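Local coordinates for putative glycosyl hydrolase (PDB 3K11), which is probably a glycoside hydrolase of family 88, though its substrate and activity have not been established, at residues Val32-Ile43 and Tyr400-Ile411. Sequence-based numbering, arbitrary orientation.
Sequences VKKDIDRVFAYI and YGPVLWAGAEMI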
loop_
_atom_site.group_PDB
_atom_site.type_symbol
_atom_site.label_atom_id
_atom_site.label_comp_id
_atom_site.label_asym_id
_atom_site.label_seq_id
_atom_site.Cartn_x
_atom_site.Cartn_y
_atom_site.Cartn_z
ATOM N N VAL A 32 9.503 29.239 13.462
ATOM C CA VAL A 32 9.211 29.162 12.038
ATOM C C VAL A 32 9.838 30.369 11.357
ATOM O O VAL A 32 10.497 30.241 10.324
ATOM C CB VAL A 32 7.688 29.106 11.721
ATOM C CG1 VAL A 32 7.482 29.076 10.189
ATOM C CG2 VAL A 32 7.023 27.876 12.379
ATOM N N LYS A 33 9.696 31.545 11.962
ATOM C CA LYS A 33 10.256 32.743 11.326
ATOM C C LYS A 33 11.786 32.678 11.225
ATOM O O LYS A 33 12.377 33.118 10.229
ATOM C CB LYS A 33 9.790 33.993 12.081
ATOM C CG LYS A 33 10.302 35.329 11.582
ATOM C CD LYS A 33 9.783 35.718 10.240
ATOM C CE LYS A 33 9.844 37.227 10.028
ATOM N NZ LYS A 33 11.232 37.722 10.050
ATOM N N LYS A 34 12.438 32.152 12.258
ATOM C CA LYS A 34 13.887 31.986 12.232
ATOM C C LYS A 34 14.328 31.126 11.041
ATOM O O LYS A 34 15.311 31.426 10.348
ATOM C CB LYS A 34 14.339 31.341 13.544
ATOM C CG LYS A 34 15.832 31.046 13.630
ATOM C CD LYS A 34 16.192 30.354 14.966
ATOM C CE LYS A 34 17.712 30.046 15.056
ATOM N NZ LYS A 34 18.173 29.106 13.962
ATOM N N ASP A 35 13.554 30.084 10.771
ATOM C CA ASP A 35 13.878 29.173 9.692
ATOM C C ASP A 35 13.632 29.765 8.312
ATOM O O ASP A 35 14.496 29.686 7.435
ATOM C CB ASP A 35 13.163 27.847 9.912
ATOM C CG ASP A 35 13.796 27.026 11.052
ATOM O OD1 ASP A 35 14.955 27.274 11.452
ATOM O OD2 ASP A 35 13.136 26.119 11.577
ATOM N N ILE A 36 12.493 30.412 8.108
ATOM C CA ILE A 36 12.282 31.068 6.798
ATOM C C ILE A 36 13.252 32.231 6.611
ATOM O O ILE A 36 13.650 32.509 5.508
ATOM C CB ILE A 36 10.791 31.418 6.474
ATOM C CG1 ILE A 36 10.190 32.427 7.469
ATOM C CG2 ILE A 36 9.974 30.148 6.377
ATOM C CD1 ILE A 36 8.836 33.067 7.029
ATOM N N ASP A 37 13.644 32.900 7.686
ATOM C CA ASP A 37 14.656 33.980 7.586
ATOM C C ASP A 37 16.007 33.426 7.115
ATOM O O ASP A 37 16.708 34.078 6.351
ATOM C CB ASP A 37 14.822 34.672 8.928
ATOM C CG ASP A 37 13.769 35.759 9.202
ATOM O OD1 ASP A 37 13.072 36.212 8.275
ATOM O OD2 ASP A 37 13.696 36.161 10.404
ATOM N N ARG A 38 16.351 32.204 7.526
ATOM C CA ARG A 38 17.595 31.553 7.077
ATOM C C ARG A 38 17.545 31.240 5.582
ATOM O O ARG A 38 18.514 31.478 4.847
ATOM C CB ARG A 38 17.908 30.315 7.915
ATOM C CG ARG A 38 19.279 29.742 7.629
ATOM C CD ARG A 38 19.765 28.780 8.709
ATOM N NE ARG A 38 19.046 27.508 8.708
ATOM C CZ ARG A 38 18.015 27.217 9.499
ATOM N NH1 ARG A 38 17.520 28.092 10.372
ATOM N NH2 ARG A 38 17.444 26.028 9.397
ATOM N N VAL A 39 16.402 30.742 5.121
ATOM C CA VAL A 39 16.215 30.485 3.694
ATOM C C VAL A 39 16.245 31.817 2.932
ATOM O O VAL A 39 16.901 31.941 1.895
ATOM C CB VAL A 39 14.881 29.754 3.406
ATOM C CG1 VAL A 39 14.674 29.664 1.913
ATOM C CG2 VAL A 39 14.839 28.351 4.092
ATOM N N PHE A 40 15.539 32.819 3.450
ATOM C CA PHE A 40 15.470 34.111 2.789
ATOM C C PHE A 40 16.861 34.736 2.652
ATOM O O PHE A 40 17.219 35.259 1.591
ATOM C CB PHE A 40 14.547 35.050 3.573
ATOM C CG PHE A 40 14.467 36.430 2.991
ATOM C CD1 PHE A 40 13.927 36.621 1.745
ATOM C CD2 PHE A 40 14.984 37.530 3.675
ATOM C CE1 PHE A 40 13.869 37.873 1.167
ATOM C CE2 PHE A 40 14.937 38.783 3.108
ATOM C CZ PHE A 40 14.353 38.960 1.851
ATOM N N ALA A 41 17.642 34.703 3.718
ATOM C CA ALA A 41 18.985 35.338 3.665
ATOM C C ALA A 41 19.819 34.649 2.597
ATOM O O ALA A 41 20.544 35.271 1.832
ATOM C CB ALA A 41 19.679 35.262 5.023
ATOM N N TYR A 42 19.705 33.336 2.533
ATOM C CA TYR A 42 20.442 32.586 1.543
ATOM C C TYR A 42 20.044 32.938 0.113
ATOM O O TYR A 42 20.883 33.234 -0.705
ATOM C CB TYR A 42 20.247 31.088 1.794
ATOM C CG TYR A 42 20.888 30.234 0.726
ATOM C CD1 TYR A 42 22.256 30.217 0.551
ATOM C CD2 TYR A 42 20.126 29.433 -0.086
ATOM C CE1 TYR A 42 22.833 29.439 -0.446
ATOM C CE2 TYR A 42 20.696 28.665 -1.076
ATOM C CZ TYR A 42 22.040 28.660 -1.246
ATOM O OH TYR A 42 22.562 27.864 -2.259
ATOM N N ILE A 43 18.750 32.926 -0.183
ATOM C CA ILE A 43 18.326 33.142 -1.565
ATOM C C ILE A 43 18.576 34.587 -1.993
ATOM O O ILE A 43 18.755 34.845 -3.169
ATOM C CB ILE A 43 16.866 32.736 -1.830
ATOM C CG1 ILE A 43 15.878 33.584 -1.008
ATOM C CG2 ILE A 43 16.697 31.218 -1.574
ATOM C CD1 ILE A 43 14.707 34.059 -1.796
ATOM N N TYR A 400 12.356 26.249 -2.754
ATOM C CA TYR A 400 12.517 27.498 -1.994
ATOM C C TYR A 400 11.191 28.229 -1.742
ATOM O O TYR A 400 10.886 28.570 -0.578
ATOM C CB TYR A 400 13.609 28.375 -2.684
ATOM C CG TYR A 400 14.929 27.676 -2.502
ATOM C CD1 TYR A 400 15.633 27.805 -1.316
ATOM C CD2 TYR A 400 15.363 26.729 -3.412
ATOM C CE1 TYR A 400 16.794 27.050 -1.070
ATOM C CE2 TYR A 400 16.546 25.980 -3.176
ATOM C CZ TYR A 400 17.246 26.162 -2.010
ATOM O OH TYR A 400 18.374 25.410 -1.736
ATOM N N GLY A 401 10.443 28.484 -2.821
ATOM C CA GLY A 401 9.144 29.167 -2.760
ATOM C C GLY A 401 8.221 28.473 -1.793
ATOM O O GLY A 401 7.662 29.077 -0.883
ATOM N N PRO A 402 8.032 27.190 -2.009
ATOM C CA PRO A 402 7.149 26.439 -1.133
ATOM C C PRO A 402 7.499 26.434 0.343
ATOM O O PRO A 402 6.627 26.571 1.158
ATOM C CB PRO A 402 7.163 25.062 -1.743
ATOM C CG PRO A 402 7.400 25.274 -3.196
ATOM C CD PRO A 402 8.406 26.433 -3.211
ATOM N N VAL A 403 8.779 26.334 0.691
ATOM C CA VAL A 403 9.172 26.373 2.085
ATOM C C VAL A 403 8.847 27.730 2.656
ATOM O O VAL A 403 8.363 27.837 3.788
ATOM C CB VAL A 403 10.675 26.001 2.229
ATOM C CG1 VAL A 403 11.203 26.356 3.624
ATOM C CG2 VAL A 403 10.850 24.482 1.905
ATOM N N LEU A 404 9.171 28.784 1.914
ATOM C CA LEU A 404 8.886 30.140 2.400
ATOM C C LEU A 404 7.394 30.370 2.602
ATOM O O LEU A 404 6.961 30.950 3.599
ATOM C CB LEU A 404 9.437 31.198 1.422
ATOM C CG LEU A 404 10.981 31.333 1.348
ATOM C CD1 LEU A 404 11.429 32.117 0.069
ATOM C CD2 LEU A 404 11.522 32.038 2.625
ATOM N N TRP A 405 6.621 29.919 1.634
ATOM C CA TRP A 405 5.164 30.123 1.637
ATOM C C TRP A 405 4.538 29.305 2.757
ATOM O O TRP A 405 3.714 29.807 3.508
ATOM C CB TRP A 405 4.584 29.704 0.285
ATOM C CG TRP A 405 3.395 30.498 -0.190
ATOM C CD1 TRP A 405 2.579 31.296 0.543
ATOM C CD2 TRP A 405 2.885 30.522 -1.519
ATOM N NE1 TRP A 405 1.601 31.822 -0.243
ATOM C CE2 TRP A 405 1.752 31.351 -1.515
ATOM C CE3 TRP A 405 3.291 29.941 -2.719
ATOM C CZ2 TRP A 405 1.002 31.575 -2.652
ATOM C CZ3 TRP A 405 2.560 30.177 -3.847
ATOM C CH2 TRP A 405 1.413 30.959 -3.806
ATOM N N ALA A 406 4.964 28.054 2.894
ATOM C CA ALA A 406 4.489 27.219 4.008
ATOM C C ALA A 406 4.781 27.818 5.397
ATOM O O ALA A 406 3.935 27.826 6.306
ATOM C CB ALA A 406 5.060 25.800 3.848
ATOM N N GLY A 407 5.995 28.320 5.556
ATOM C CA GLY A 407 6.409 28.951 6.806
ATOM C C GLY A 407 5.562 30.153 7.083
ATOM O O GLY A 407 5.059 30.329 8.186
ATOM N N ALA A 408 5.405 30.997 6.072
ATOM C CA ALA A 408 4.572 32.192 6.218
ATOM C C ALA A 408 3.169 31.858 6.697
ATOM O O ALA A 408 2.631 32.525 7.581
ATOM C CB ALA A 408 4.483 32.932 4.890
ATOM N N GLU A 409 2.589 30.816 6.115
ATOM C CA GLU A 409 1.231 30.425 6.424
ATOM C C GLU A 409 1.137 29.703 7.764
ATOM O O GLU A 409 0.157 29.873 8.539
ATOM C CB GLU A 409 0.662 29.548 5.287
ATOM C CG GLU A 409 -0.837 29.555 5.219
ATOM C CD GLU A 409 -1.441 30.895 4.835
ATOM O OE1 GLU A 409 -0.740 31.740 4.294
ATOM O OE2 GLU A 409 -2.623 31.071 5.110
HETATM N N MSE A 410 2.166 28.950 8.100
HETATM C CA MSE A 410 2.234 28.366 9.443
HETATM C C MSE A 410 2.299 29.428 10.531
HETATM O O MSE A 410 1.669 29.279 11.597
HETATM C CB MSE A 410 3.433 27.404 9.584
HETATM C CG MSE A 410 3.308 26.079 8.879
HETATM SE SE MSE A 410 1.894 24.998 9.512
HETATM C CE MSE A 410 2.231 25.051 11.375
ATOM N N ILE A 411 2.985 30.532 10.285
ATOM C CA ILE A 411 3.018 31.621 11.272
ATOM C C ILE A 411 1.609 32.162 11.507
ATOM O O ILE A 411 1.203 32.334 12.674
ATOM C CB ILE A 411 4.020 32.741 10.859
ATOM C CG1 ILE A 411 5.455 32.200 11.003
ATOM C CG2 ILE A 411 3.812 34.101 11.668
ATOM C CD1 ILE A 411 6.565 32.996 10.202
#
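Val32-Ile43 and Tyr400-Ile411 run antiparallel as two packed helices, their axes 9.3 Å apart at closest approach and 157° between their directions, with Ile36 facing Leu404 and Val32 facing Gly407. Two knobs interlock at the middle. Ile36 sits among Leu404, Gly407, Ala408 and Ile411: its CG2 lies 3.8 Å from Gly407 CA, where any side chain would collide with it, and its CD1 meets Ile411 CD1 tip to tip. In return Leu404 pushes into the hole framed by Ile36, Val39, Phe40 and Ile43, its CD2 resting 3.6 Å from the carbonyl O of Ile36. Val32 has CG1 anti to its backbone N (chi1 178°), which brings that methyl within 3.4 Å of Gly407 O, while Ile411 CG1 touches the same methyl at 3.8 Å. At the other end, Val39 CG1 comes to the ring edge of Tyr400, and Ile43 CG2 approaches Tyr400 CD1 to 3.6 Å. The Tyr400 hydroxyl is hydrogen-bonded to Val394 O and Val371 N of the same chain. A leucine in place of Tyr400 would probably leave those two backbone groups without their shared partner and open a gap beside Val39 and Ile43. With no hydrogen bond or salt bridge between the helices, this buried seam relies on apolar shape fit, consistent with the (alpha/alpha)6 fold of family 88 six-hairpin enzymes, where helices distant in sequence pack together.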